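Local coordinates for protein pyridine synthase TbtD (Thermobispora bispora, PDB 5WA4) that probably catalyses the formal [4+2] aza-cycloaddition that forms the central pyridine ring of the thiopeptide antibiotic thiomuracin, acting on a substrate with an N-terminal leader peptide, at residues Y17-M22 / P87-A92; D23-D28 / G81-R86; W50-H55 / P116-N121. One frame throughout, in Å; residues are numbered along the deposited sequence.

Contact 1: Y17-M22 / P87-A92; sequences YHAGPM and PSPGMA
The ring of Tyr-17 overlaps Ser-88, meeting both its backbone and its CB. Tyr-17 CE1 lies 3.7 Å from Ser-88 N, and CD1 lies at the same distance from Ser-88 CB. Within its own segment the ring has Gly-20 CA over the rim of one face. The Tyr-17 hydroxyl is bound beyond the two segments, by the Tyr-82 hydroxyl and the carbonyl of Arg-86.

Ser-88 carries the polar part. Its OG accepts a hydrogen bond from Ala-19 N at 3.0 Å, and the N-H...O angle of 163° is nearly straight. The OG stands anti to the backbone N of Ser-88 (chi1 156°), which turns it into the bend at His-18 to Gly-20. Asp-120 holds the same OG from outside, and its other oxygen takes His-18 N. The Ser-88 hydroxyl is thus gripped by a backbone N-H and by a carboxylate.

Ala-19 brings the apolar part. Its CB sits 3.9 Å from Pro-89 CD, so the methyl packs against Pro-89, with Gly-90 as the next neighbour. Met-91 closes this end. Its chain bends at chi2 (78°) and brings SD to 3.9 Å from His-18 O. The imidazole of His-18 points elsewhere, edge-to-face with Trp-117.

Pro-21 is the N-cap residue of helix 22-35. The contact joins the loop between strand 9-16 and that helix to the loop that leaves helix 64-85 and runs to helix 98-107. Both loops belong to a ferredoxin-like beta-alpha-beta-beta-alpha-beta unit, made of strand 9-16, helix 22-35, strands 44-49 and 55-62, helix 64-85 and strand 123-128.

Contact 2: D23-D28 / G81-R86; sequences DDLILD and GYLRAR
Asp-24 is the first residue of segment 23-28, on helix 22-35, to reach across. Its OD2 forms a salt bridge with Arg-86 NH2 at 2.8 Å, the carboxylate and guanidinium planes being 61° apart. The arginine chain bends at chi2 and chi3 to get there. Arg-159 holds the other carboxylate oxygen, OD1, so Asp-24 sits between two arginines.

Leu-25 lies on the ring of Tyr-82. Its CA stands 3.9 Å from the ring centroid, 21° off the normal, which makes a CH-pi contact. Arg-86 CB covers the rim of the opposite face. Leu-25 CD1 also packs on Tyr-82 CD1 at 3.9 Å and on Leu-83 CD1 at 4.1 Å. The tyrosine has CG anti to its backbone nitrogen, and this sends the ring across to helix 22-35.

Asp-28, one turn after Asp-24, puts CB at the ring edge, 3.6 Å from Tyr-82 CD2. Its carboxylate turns to Arg-159.

The axes of the helical segments 23-28 and 81-85 come within 10.5 Å at 135°, nearer antiparallel than parallel. This is the pairing of the two helices of a ferredoxin-like unit, here with a tyrosine wedged between them.

Contact 3: W50-H55 / P116-N121; sequences WRRGPH and PWSPDN
The indole of Trp-117 lies flat against the backbone of Arg-52 and Gly-53. Gly-53 CA sits 3.5 Å from the centroid of the six-membered ring, only 10° off its normal, as a CH-pi contact. The carbonyl carbon of Arg-52 lies over the rim of the same face. Pro-54 crosses the indole at about a right angle, with CD 3.7 Å from Trp-117 CZ3. Beyond the two segments, Met-91 packs on the indole, and Trp-117 also touches His-101 of helix 98-107.

The second flat group is the guanidinium of Arg-52. Ser-118 CB lies over one of its faces, offset toward the rim, 3.7 Å from NH2. The chain of Arg-52 bends at chi2 and chi3 (chi3 -59°), folding back along the other segment. There NH1 makes a weak hydrogen bond to Pro-116 O at 3.3 Å. The hydroxyl of Ser-118 is held by Asp-16.

One backbone bond joins the two loops: Ser-118 N gives to Arg-52 O at 3.3 Å. The N-H approaches in the carbonyl plane, on a lone pair, but the bond is bent, with an N-H...O angle of 137°.

The loop 50-55 has internal bonds of its own. Gly-53 N returns to Trp-50 O in a type II beta turn. His-55 ND1 donates to Gly-53 O at 2.8 Å, with the oxygen at the imidazole edge, close to its plane.

The turn belongs to the hairpin of strands 44-49 and 55-62. Its tip packs on the loop that leads into strand 123-128, an outer strand of the ferredoxin-like sheet.

The three contacts lie on one side of the chain's centre and form one cluster, with contact 1 between the others. Its centre is about 11 Å from that of contact 2 and about 10 Å from that of contact 3. Tyr-17 joins it to contact 2 by probable hydrogen bonds, from OH to Tyr-82 OH (2.6 Å) and to Arg-86 O (2.9 Å). Ser-88 joins it to contact 3, also by probable hydrogen bonds: OG to Asp-120 OD2 and N to Asn-121 OD1, both 2.6 Å. Contacts 2 and 3 are about 16 Å apart between centres. Together they link the helix pair to loops of the four-stranded sheet, in order 44-49, 55-62, 9-16, 123-128.

Contact 1: Y17-M22 / P87-A92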
ATOM      1  N   TYR E  17     -27.709 -31.260  15.129  1.00 53.86           N
ATOM      2  CA  TYR E  17     -28.173 -32.228  14.148  1.00 53.54           C
ATOM      3  C   TYR E  17     -27.118 -32.365  13.054  1.00 49.30           C
ATOM      4  O   TYR E  17     -27.323 -31.959  11.916  1.00 44.67           O
ATOM      5  CB  TYR E  17     -29.508 -31.770  13.595  1.00 54.76           C
ATOM      6  CG  TYR E  17     -30.367 -32.812  12.927  1.00 57.13           C
ATOM      7  CD1 TYR E  17     -30.816 -33.938  13.611  1.00 53.82           C
ATOM      8  CD2 TYR E  17     -30.776 -32.633  11.613  1.00 60.44           C
ATOM      9  CE1 TYR E  17     -31.626 -34.865  12.985  1.00 62.21           C
ATOM     10  CE2 TYR E  17     -31.584 -33.551  10.971  1.00 63.59           C
ATOM     11  CZ  TYR E  17     -32.016 -34.663  11.654  1.00 68.22           C
ATOM     12  OH  TYR E  17     -32.830 -35.554  10.977  1.00 58.22           O
ATOM     13  N   HIS E  18     -25.984 -32.945  13.430  1.00 48.04           N
ATOM     14  CA  HIS E  18     -24.765 -32.909  12.626  1.00 54.91           C
ATOM     15  C   HIS E  18     -24.861 -33.425  11.185  1.00 57.46           C
ATOM     16  O   HIS E  18     -24.589 -32.685  10.237  1.00 63.55           O
ATOM     17  CB  HIS E  18     -23.672 -33.684  13.362  1.00 53.32           C
ATOM     18  CG  HIS E  18     -23.392 -33.149  14.732  1.00 50.75           C
ATOM     19  ND1 HIS E  18     -22.734 -33.878  15.697  1.00 56.49           N
ATOM     20  CD2 HIS E  18     -23.676 -31.951  15.288  1.00 51.99           C
ATOM     21  CE1 HIS E  18     -22.627 -33.151  16.795  1.00 54.20           C
ATOM     22  NE2 HIS E  18     -23.187 -31.978  16.577  1.00 56.28           N
ATOM     23  N   ALA E  19     -25.218 -34.690  11.001  1.00 59.48           N
ATOM     24  CA  ALA E  19     -25.139 -35.270   9.669  1.00 61.72           C
ATOM     25  C   ALA E  19     -26.510 -35.619   9.157  1.00 61.69           C
ATOM     26  O   ALA E  19     -26.657 -36.223   8.092  1.00 64.62           O
ATOM     27  CB  ALA E  19     -24.242 -36.502   9.669  1.00 63.81           C
ATOM     28  N   GLY E  20     -27.523 -35.251   9.926  1.00 60.27           N
ATOM     29  CA  GLY E  20     -28.886 -35.518   9.507  1.00 71.29           C
ATOM     30  C   GLY E  20     -29.347 -34.571   8.415  1.00 67.75           C
ATOM     31  O   GLY E  20     -28.687 -33.565   8.140  1.00 64.29           O
ATOM     32  N   PRO E  21     -30.481 -34.891   7.778  1.00 66.87           N
ATOM     33  CA  PRO E  21     -31.092 -33.978   6.799  1.00 68.79           C
ATOM     34  C   PRO E  21     -31.675 -32.727   7.481  1.00 70.47           C
ATOM     35  O   PRO E  21     -32.731 -32.797   8.121  1.00 69.40           O
ATOM     36  CB  PRO E  21     -32.191 -34.832   6.153  1.00 64.14           C
ATOM     37  CG  PRO E  21     -32.494 -35.897   7.160  1.00 68.55           C
ATOM     38  CD  PRO E  21     -31.220 -36.157   7.918  1.00 57.65           C
ATOM     39  N   MET E  22     -30.975 -31.600   7.347  1.00 72.01           N
ATOM     40  CA  MET E  22     -31.368 -30.347   7.997  1.00 63.14           C
ATOM     41  C   MET E  22     -32.700 -29.814   7.462  1.00 62.93           C
ATOM     42  O   MET E  22     -33.554 -29.417   8.257  1.00 61.63           O
ATOM     43  CB  MET E  22     -30.264 -29.301   7.827  1.00 66.42           C
ATOM     44  CG  MET E  22     -30.438 -28.015   8.630  1.00 59.07           C
ATOM     45  SD  MET E  22     -30.442 -28.229  10.423  1.00 64.23           S
ATOM     46  CE  MET E  22     -28.740 -28.634  10.787  1.00 51.50           C
ATOM     47  N   PRO E  87     -33.072 -39.620  14.090  1.00 70.31           N
ATOM     48  CA  PRO E  87     -31.843 -39.049  14.655  1.00 68.74           C
ATOM     49  C   PRO E  87     -30.646 -39.049  13.713  1.00 67.37           C
ATOM     50  O   PRO E  87     -30.441 -39.980  12.934  1.00 70.58           O
ATOM     51  CB  PRO E  87     -31.564 -39.943  15.868  1.00 63.38           C
ATOM     52  CG  PRO E  87     -32.174 -41.222  15.521  1.00 66.49           C
ATOM     53  CD  PRO E  87     -33.398 -40.919  14.696  1.00 67.93           C
ATOM     54  N   SER E  88     -29.860 -37.983  13.816  1.00 66.88           N
ATOM     55  CA  SER E  88     -28.662 -37.796  13.021  1.00 62.41           C
ATOM     56  C   SER E  88     -27.643 -38.859  13.360  1.00 63.19           C
ATOM     57  O   SER E  88     -27.444 -39.152  14.537  1.00 66.16           O
ATOM     58  CB  SER E  88     -28.082 -36.403  13.271  1.00 59.91           C
ATOM     59  OG  SER E  88     -26.691 -36.353  12.996  1.00 60.18           O
ATOM     60  N   PRO E  89     -26.985 -39.426  12.330  1.00 57.04           N
ATOM     61  CA  PRO E  89     -25.948 -40.458  12.458  1.00 58.33           C
ATOM     62  C   PRO E  89     -24.813 -40.004  13.344  1.00 66.55           C
ATOM     63  O   PRO E  89     -24.472 -40.642  14.340  1.00 70.79           O
ATOM     64  CB  PRO E  89     -25.422 -40.630  11.032  1.00 57.43           C
ATOM     65  CG  PRO E  89     -26.423 -39.978  10.162  1.00 63.19           C
ATOM     66  CD  PRO E  89     -27.069 -38.904  10.959  1.00 57.28           C
ATOM     67  N   GLY E  90     -24.238 -38.874  12.947  1.00 62.35           N
ATOM     68  CA  GLY E  90     -23.036 -38.356  13.555  1.00 63.19           C
ATOM     69  C   GLY E  90     -22.045 -37.996  12.460  1.00 65.23           C
ATOM     70  O   GLY E  90     -22.116 -38.498  11.330  1.00 62.31           O
ATOM     71  N   MET E  91     -21.139 -37.086  12.782  1.00 69.85           N
ATOM     72  CA  MET E  91     -20.039 -36.776  11.885  1.00 71.74           C
ATOM     73  C   MET E  91     -18.943 -37.800  12.180  1.00 67.30           C
ATOM     74  O   MET E  91     -18.929 -38.387  13.262  1.00 66.17           O
ATOM     75  CB  MET E  91     -19.545 -35.347  12.105  1.00 66.09           C
ATOM     76  CG  MET E  91     -19.319 -34.559  10.832  1.00 64.14           C
ATOM     77  SD  MET E  91     -20.856 -33.962  10.120  1.00 78.45           S
ATOM     78  CE  MET E  91     -20.303 -33.461   8.485  1.00 60.16           C
ATOM     79  N   ALA E  92     -18.040 -38.036  11.239  1.00 59.91           N
ATOM     80  CA  ALA E  92     -16.977 -39.002  11.494  1.00 60.36           C
ATOM     81  C   ALA E  92     -15.922 -38.427  12.472  1.00 65.85           C
ATOM     82  O   ALA E  92     -15.653 -39.022  13.522  1.00 62.80           O
ATOM     83  CB  ALA E  92     -16.325 -39.446  10.182  1.00 44.17           C
TER

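Contact 2: D23-D28 / G81-R86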
ATOM      1  N   ASP E  23     -32.892 -29.821   6.136  1.00 57.72           N
ATOM      2  CA  ASP E  23     -34.171 -29.358   5.538  1.00 62.61           C
ATOM      3  C   ASP E  23     -35.376 -30.102   6.143  1.00 66.69           C
ATOM      4  O   ASP E  23     -36.507 -29.618   6.078  1.00 61.44           O
ATOM      5  CB  ASP E  23     -34.186 -29.528   3.998  1.00 50.57           C
ATOM      6  CG  ASP E  23     -33.474 -28.385   3.248  1.00 59.18           C
ATOM      7  OD1 ASP E  23     -32.681 -27.650   3.864  1.00 66.51           O
ATOM      8  OD2 ASP E  23     -33.669 -28.232   2.021  1.00 56.33           O
ATOM      9  N   ASP E  24     -35.130 -31.281   6.724  1.00 68.11           N
ATOM     10  CA  ASP E  24     -36.207 -32.111   7.266  1.00 68.77           C
ATOM     11  C   ASP E  24     -36.505 -31.741   8.700  1.00 66.35           C
ATOM     12  O   ASP E  24     -37.667 -31.705   9.105  1.00 68.98           O
ATOM     13  CB  ASP E  24     -35.867 -33.610   7.180  1.00 73.29           C
ATOM     14  CG  ASP E  24     -36.245 -34.237   5.834  1.00 71.03           C
ATOM     15  OD1 ASP E  24     -37.288 -33.855   5.237  1.00 64.28           O
ATOM     16  OD2 ASP E  24     -35.474 -35.115   5.383  1.00 73.59           O
ATOM     17  N   LEU E  25     -35.451 -31.488   9.470  1.00 63.06           N
ATOM     18  CA  LEU E  25     -35.611 -31.025  10.844  1.00 63.97           C
ATOM     19  C   LEU E  25     -36.397 -29.726  10.868  1.00 64.69           C
ATOM     20  O   LEU E  25     -37.194 -29.483  11.776  1.00 66.72           O
ATOM     21  CB  LEU E  25     -34.251 -30.834  11.517  1.00 60.73           C
ATOM     22  CG  LEU E  25     -34.185 -29.985  12.795  1.00 52.64           C
ATOM     23  CD1 LEU E  25     -34.987 -30.575  13.936  1.00 53.64           C
ATOM     24  CD2 LEU E  25     -32.749 -29.827  13.213  1.00 50.23           C
ATOM     25  N   ILE E  26     -36.159 -28.893   9.859  1.00 65.72           N
ATOM     26  CA  ILE E  26     -36.864 -27.627   9.728  1.00 66.52           C
ATOM     27  C   ILE E  26     -38.355 -27.906   9.604  1.00 67.19           C
ATOM     28  O   ILE E  26     -39.140 -27.483  10.460  1.00 70.63           O
ATOM     29  CB  ILE E  26     -36.333 -26.797   8.509  1.00 64.79           C
ATOM     30  CG1 ILE E  26     -35.027 -26.085   8.875  1.00 59.28           C
ATOM     31  CG2 ILE E  26     -37.354 -25.772   8.025  1.00 52.77           C
ATOM     32  CD1 ILE E  26     -34.328 -25.471   7.692  1.00 53.53           C
ATOM     33  N   LEU E  27     -38.731 -28.666   8.578  1.00 64.19           N
ATOM     34  CA  LEU E  27     -40.132 -28.859   8.223  1.00 62.65           C
ATOM     35  C   LEU E  27     -40.921 -29.788   9.151  1.00 65.47           C
ATOM     36  O   LEU E  27     -42.120 -29.598   9.323  1.00 72.92           O
ATOM     37  CB  LEU E  27     -40.221 -29.393   6.798  1.00 63.62           C
ATOM     38  CG  LEU E  27     -39.587 -28.504   5.737  1.00 60.28           C
ATOM     39  CD1 LEU E  27     -39.709 -29.120   4.347  1.00 57.94           C
ATOM     40  CD2 LEU E  27     -40.242 -27.148   5.790  1.00 60.12           C
ATOM     41  N   ASP E  28     -40.263 -30.792   9.727  1.00 65.93           N
ATOM     42  CA  ASP E  28     -40.965 -31.876  10.433  1.00 68.50           C
ATOM     43  C   ASP E  28     -40.837 -31.780  11.943  1.00 72.08           C
ATOM     44  O   ASP E  28     -41.586 -32.416  12.684  1.00 70.60           O
ATOM     45  CB  ASP E  28     -40.445 -33.252   9.986  1.00 64.16           C
ATOM     46  CG  ASP E  28     -40.715 -33.545   8.513  1.00 71.62           C
ATOM     47  OD1 ASP E  28     -41.508 -32.806   7.882  1.00 63.39           O
ATOM     48  OD2 ASP E  28     -40.137 -34.535   7.995  1.00 74.27           O
ATOM     49  N   GLY E  81     -39.369 -34.799  19.625  1.00 88.19           N
ATOM     50  CA  GLY E  81     -40.075 -35.867  18.944  1.00 80.28           C
ATOM     51  C   GLY E  81     -39.476 -36.209  17.598  1.00 83.76           C
ATOM     52  O   GLY E  81     -39.448 -37.381  17.200  1.00 86.69           O
ATOM     53  N   TYR E  82     -39.005 -35.194  16.879  1.00 80.58           N
ATOM     54  CA  TYR E  82     -38.318 -35.432  15.618  1.00 75.14           C
ATOM     55  C   TYR E  82     -36.998 -36.138  15.879  1.00 82.78           C
ATOM     56  O   TYR E  82     -36.631 -37.082  15.172  1.00 79.79           O
ATOM     57  CB  TYR E  82     -38.076 -34.130  14.862  1.00 67.35           C
ATOM     58  CG  TYR E  82     -37.295 -34.307  13.575  1.00 68.62           C
ATOM     59  CD1 TYR E  82     -35.899 -34.350  13.575  1.00 67.57           C
ATOM     60  CD2 TYR E  82     -37.951 -34.436  12.360  1.00 67.81           C
ATOM     61  CE1 TYR E  82     -35.191 -34.518  12.402  1.00 66.00           C
ATOM     62  CE2 TYR E  82     -37.245 -34.605  11.177  1.00 68.11           C
ATOM     63  CZ  TYR E  82     -35.869 -34.648  11.206  1.00 65.95           C
ATOM     64  OH  TYR E  82     -35.170 -34.812  10.035  1.00 67.93           O
ATOM     65  N   LEU E  83     -36.292 -35.669  16.903  1.00 83.70           N
ATOM     66  CA  LEU E  83     -34.948 -36.149  17.214  1.00 83.30           C
ATOM     67  C   LEU E  83     -34.916 -37.640  17.500  1.00 79.71           C
ATOM     68  O   LEU E  83     -33.972 -38.327  17.127  1.00 80.05           O
ATOM     69  CB  LEU E  83     -34.378 -35.350  18.392  1.00 87.14           C
ATOM     70  CG  LEU E  83     -33.523 -34.128  18.007  1.00 81.56           C
ATOM     71  CD1 LEU E  83     -34.195 -33.291  16.946  1.00 68.31           C
ATOM     72  CD2 LEU E  83     -33.311 -33.259  19.233  1.00 79.05           C
ATOM     73  N   ARG E  84     -35.963 -38.140  18.143  1.00 86.16           N
ATOM     74  CA  ARG E  84     -36.069 -39.562  18.434  1.00 82.43           C
ATOM     75  C   ARG E  84     -36.418 -40.331  17.157  1.00 80.09           C
ATOM     76  O   ARG E  84     -35.880 -41.407  16.899  1.00 75.16           O
ATOM     77  CB  ARG E  84     -37.120 -39.804  19.515  1.00 82.12           C
ATOM     78  CG  ARG E  84     -36.610 -40.572  20.732  1.00 99.08           C
ATOM     79  CD  ARG E  84     -36.522 -39.663  21.969  1.00 95.76           C
ATOM     80  NE  ARG E  84     -37.754 -38.894  22.151  1.00 98.00           N
ATOM     81  CZ  ARG E  84     -37.903 -37.882  23.002  1.00102.43           C
ATOM     82  NH1 ARG E  84     -36.903 -37.513  23.801  1.00 98.52           N
ATOM     83  NH2 ARG E  84     -39.073 -37.256  23.070  1.00 97.82           N
ATOM     84  N   ALA E  85     -37.303 -39.748  16.352  1.00 77.96           N
ATOM     85  CA  ALA E  85     -37.846 -40.402  15.165  1.00 71.86           C
ATOM     86  C   ALA E  85     -36.877 -40.492  13.976  1.00 74.59           C
ATOM     87  O   ALA E  85     -36.921 -41.459  13.226  1.00 75.67           O
ATOM     88  CB  ALA E  85     -39.123 -39.688  14.735  1.00 71.85           C
ATOM     89  N   ARG E  86     -36.032 -39.481  13.780  1.00 75.76           N
ATOM     90  CA  ARG E  86     -35.082 -39.485  12.665  1.00 66.21           C
ATOM     91  C   ARG E  86     -33.691 -38.986  13.079  1.00 70.62           C
ATOM     92  O   ARG E  86     -33.160 -38.056  12.472  1.00 70.60           O
ATOM     93  CB  ARG E  86     -35.605 -38.623  11.504  1.00 69.97           C
ATOM     94  CG  ARG E  86     -36.980 -39.035  10.958  1.00 78.73           C
ATOM     95  CD  ARG E  86     -36.915 -39.579   9.523  1.00 89.39           C
ATOM     96  NE  ARG E  86     -37.091 -38.563   8.483  1.00 83.25           N
ATOM     97  CZ  ARG E  86     -36.269 -38.402   7.448  1.00 81.59           C
ATOM     98  NH1 ARG E  86     -35.200 -39.174   7.326  1.00 84.83           N
ATOM     99  NH2 ARG E  86     -36.503 -37.462   6.539  1.00 81.95           N
TER

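Contact 3: W50-H55 / P116-N121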
ATOM      1  N   TRP E  50     -22.461 -23.335  12.070  1.00 47.96           N
ATOM      2  CA  TRP E  50     -21.429 -24.362  12.043  1.00 37.72           C
ATOM      3  C   TRP E  50     -20.755 -24.688  13.367  1.00 45.68           C
ATOM      4  O   TRP E  50     -20.164 -25.757  13.514  1.00 46.57           O
ATOM      5  CB  TRP E  50     -20.328 -23.957  11.061  1.00 36.85           C
ATOM      6  CG  TRP E  50     -19.750 -22.580  11.287  1.00 47.97           C
ATOM      7  CD1 TRP E  50     -20.161 -21.423  10.702  1.00 47.80           C
ATOM      8  CD2 TRP E  50     -18.652 -22.218  12.159  1.00 54.21           C
ATOM      9  NE1 TRP E  50     -19.407 -20.367  11.143  1.00 51.22           N
ATOM     10  CE2 TRP E  50     -18.480 -20.817  12.033  1.00 52.78           C
ATOM     11  CE3 TRP E  50     -17.816 -22.934  13.022  1.00 46.15           C
ATOM     12  CZ2 TRP E  50     -17.494 -20.120  12.749  1.00 50.49           C
ATOM     13  CZ3 TRP E  50     -16.836 -22.236  13.727  1.00 50.75           C
ATOM     14  CH2 TRP E  50     -16.686 -20.842  13.583  1.00 51.58           C
ATOM     15  N   ARG E  51     -20.813 -23.773  14.321  1.00 48.13           N
ATOM     16  CA  ARG E  51     -19.913 -23.861  15.455  1.00 50.22           C
ATOM     17  C   ARG E  51     -20.285 -24.980  16.407  1.00 48.01           C
ATOM     18  O   ARG E  51     -21.438 -25.095  16.827  1.00 50.07           O
ATOM     19  CB  ARG E  51     -19.876 -22.529  16.193  1.00 56.57           C
ATOM     20  CG  ARG E  51     -18.587 -22.287  16.930  1.00 55.83           C
ATOM     21  CD  ARG E  51     -18.725 -21.089  17.824  1.00 58.18           C
ATOM     22  NE  ARG E  51     -18.970 -21.410  19.224  1.00 64.55           N
ATOM     23  CZ  ARG E  51     -19.761 -20.686  20.001  1.00 63.27           C
ATOM     24  NH1 ARG E  51     -20.380 -19.640  19.479  1.00 56.46           N
ATOM     25  NH2 ARG E  51     -19.945 -21.014  21.280  1.00 65.16           N
ATOM     26  N   ARG E  52     -19.291 -25.795  16.737  1.00 48.59           N
ATOM     27  CA  ARG E  52     -19.475 -26.972  17.584  1.00 51.01           C
ATOM     28  C   ARG E  52     -20.404 -27.994  16.936  1.00 52.00           C
ATOM     29  O   ARG E  52     -21.057 -28.772  17.632  1.00 51.24           O
ATOM     30  CB  ARG E  52     -20.016 -26.564  18.952  1.00 50.21           C
ATOM     31  CG  ARG E  52     -19.175 -25.524  19.640  1.00 54.45           C
ATOM     32  CD  ARG E  52     -19.064 -25.845  21.110  1.00 56.32           C
ATOM     33  NE  ARG E  52     -20.382 -25.885  21.734  1.00 59.85           N
ATOM     34  CZ  ARG E  52     -20.636 -26.517  22.874  1.00 64.25           C
ATOM     35  NH1 ARG E  52     -19.646 -27.178  23.491  1.00 61.72           N
ATOM     36  NH2 ARG E  52     -21.873 -26.506  23.380  1.00 52.79           N
ATOM     37  N   GLY E  53     -20.472 -27.975  15.605  1.00 48.05           N
ATOM     38  CA  GLY E  53     -21.241 -28.949  14.860  1.00 45.06           C
ATOM     39  C   GLY E  53     -22.496 -28.365  14.253  1.00 53.52           C
ATOM     40  O   GLY E  53     -23.212 -27.621  14.931  1.00 47.14           O
ATOM     41  N   PRO E  54     -22.790 -28.749  12.992  1.00 54.79           N
ATOM     42  CA  PRO E  54     -23.917 -28.253  12.198  1.00 51.86           C
ATOM     43  C   PRO E  54     -25.144 -28.231  13.070  1.00 54.53           C
ATOM     44  O   PRO E  54     -25.472 -29.279  13.620  1.00 56.39           O
ATOM     45  CB  PRO E  54     -24.065 -29.297  11.081  1.00 43.98           C
ATOM     46  CG  PRO E  54     -22.780 -29.985  11.035  1.00 41.74           C
ATOM     47  CD  PRO E  54     -22.258 -30.001  12.432  1.00 44.77           C
ATOM     48  N   HIS E  55     -25.778 -27.078  13.247  1.00 56.46           N
ATOM     49  CA  HIS E  55     -26.926 -27.024  14.139  1.00 54.94           C
ATOM     50  C   HIS E  55     -27.879 -25.949  13.755  1.00 52.96           C
ATOM     51  O   HIS E  55     -27.684 -25.270  12.755  1.00 56.86           O
ATOM     52  CB  HIS E  55     -26.500 -26.814  15.583  1.00 52.54           C
ATOM     53  CG  HIS E  55     -25.836 -25.501  15.838  1.00 56.78           C
ATOM     54  ND1 HIS E  55     -24.465 -25.363  15.897  1.00 56.43           N
ATOM     55  CD2 HIS E  55     -26.350 -24.272  16.090  1.00 58.53           C
ATOM     56  CE1 HIS E  55     -24.162 -24.102  16.152  1.00 57.42           C
ATOM     57  NE2 HIS E  55     -25.285 -23.422  16.280  1.00 55.86           N
ATOM     58  N   PRO E 116     -14.707 -29.007  22.233  1.00 61.79           N
ATOM     59  CA  PRO E 116     -15.414 -30.188  21.728  1.00 62.15           C
ATOM     60  C   PRO E 116     -16.824 -29.870  21.242  1.00 59.56           C
ATOM     61  O   PRO E 116     -17.475 -29.039  21.876  1.00 65.48           O
ATOM     62  CB  PRO E 116     -15.499 -31.090  22.965  1.00 61.74           C
ATOM     63  CG  PRO E 116     -14.407 -30.631  23.855  1.00 58.54           C
ATOM     64  CD  PRO E 116     -14.380 -29.162  23.661  1.00 61.49           C
ATOM     65  N   TRP E 117     -17.298 -30.529  20.184  1.00 55.51           N
ATOM     66  CA  TRP E 117     -18.676 -30.330  19.719  1.00 55.31           C
ATOM     67  C   TRP E 117     -19.709 -30.595  20.817  1.00 59.31           C
ATOM     68  O   TRP E 117     -19.485 -31.370  21.750  1.00 59.72           O
ATOM     69  CB  TRP E 117     -18.991 -31.220  18.505  1.00 50.15           C
ATOM     70  CG  TRP E 117     -18.349 -30.740  17.222  1.00 50.41           C
ATOM     71  CD1 TRP E 117     -17.344 -29.826  17.110  1.00 54.17           C
ATOM     72  CD2 TRP E 117     -18.672 -31.142  15.878  1.00 43.78           C
ATOM     73  NE1 TRP E 117     -17.022 -29.635  15.787  1.00 52.54           N
ATOM     74  CE2 TRP E 117     -17.823 -30.425  15.012  1.00 42.27           C
ATOM     75  CE3 TRP E 117     -19.609 -32.025  15.323  1.00 51.37           C
ATOM     76  CZ2 TRP E 117     -17.866 -30.574  13.624  1.00 47.82           C
ATOM     77  CZ3 TRP E 117     -19.657 -32.171  13.933  1.00 45.98           C
ATOM     78  CH2 TRP E 117     -18.795 -31.446  13.105  1.00 47.49           C
ATOM     79  N   SER E 118     -20.829 -29.896  20.710  1.00 63.72           N
ATOM     80  CA  SER E 118     -22.031 -30.211  21.466  1.00 60.62           C
ATOM     81  C   SER E 118     -22.496 -31.607  21.053  1.00 65.11           C
ATOM     82  O   SER E 118     -22.275 -32.019  19.907  1.00 65.71           O
ATOM     83  CB  SER E 118     -23.110 -29.157  21.193  1.00 58.33           C
ATOM     84  OG  SER E 118     -24.413 -29.627  21.466  1.00 55.47           O
ATOM     85  N   PRO E 119     -23.122 -32.347  21.982  1.00 64.64           N
ATOM     86  CA  PRO E 119     -23.679 -33.678  21.722  1.00 54.38           C
ATOM     87  C   PRO E 119     -24.689 -33.674  20.590  1.00 63.84           C
ATOM     88  O   PRO E 119     -25.523 -32.772  20.542  1.00 66.39           O
ATOM     89  CB  PRO E 119     -24.348 -34.031  23.041  1.00 66.08           C
ATOM     90  CG  PRO E 119     -23.553 -33.281  24.061  1.00 74.69           C
ATOM     91  CD  PRO E 119     -23.223 -31.982  23.404  1.00 72.32           C
ATOM     92  N   ASP E 120     -24.620 -34.661  19.697  1.00 65.58           N
ATOM     93  CA  ASP E 120     -25.494 -34.675  18.529  1.00 57.14           C
ATOM     94  C   ASP E 120     -26.908 -35.010  18.984  1.00 63.43           C
ATOM     95  O   ASP E 120     -27.103 -35.636  20.024  1.00 63.95           O
ATOM     96  CB  ASP E 120     -24.981 -35.670  17.483  1.00 53.88           C
ATOM     97  CG  ASP E 120     -25.641 -35.498  16.114  1.00 60.34           C
ATOM     98  OD1 ASP E 120     -26.288 -34.457  15.854  1.00 60.49           O
ATOM     99  OD2 ASP E 120     -25.480 -36.409  15.271  1.00 65.40           O
ATOM    100  N   ASN E 121     -27.890 -34.531  18.231  1.00 67.50           N
ATOM    101  CA  ASN E 121     -29.300 -34.803  18.501  1.00 69.47           C
ATOM    102  C   ASN E 121     -29.836 -34.322  19.851  1.00 72.28           C
ATOM    103  O   ASN E 121     -30.942 -34.711  20.231  1.00 70.56           O
ATOM    104  CB  ASN E 121     -29.570 -36.309  18.380  1.00 70.69           C
ATOM    105  CG  ASN E 121     -29.178 -36.861  17.038  1.00 64.49           C
ATOM    106  OD1 ASN E 121     -29.859 -36.628  16.039  1.00 61.66           O
ATOM    107  ND2 ASN E 121     -28.073 -37.603  17.002  1.00 65.64           N
TER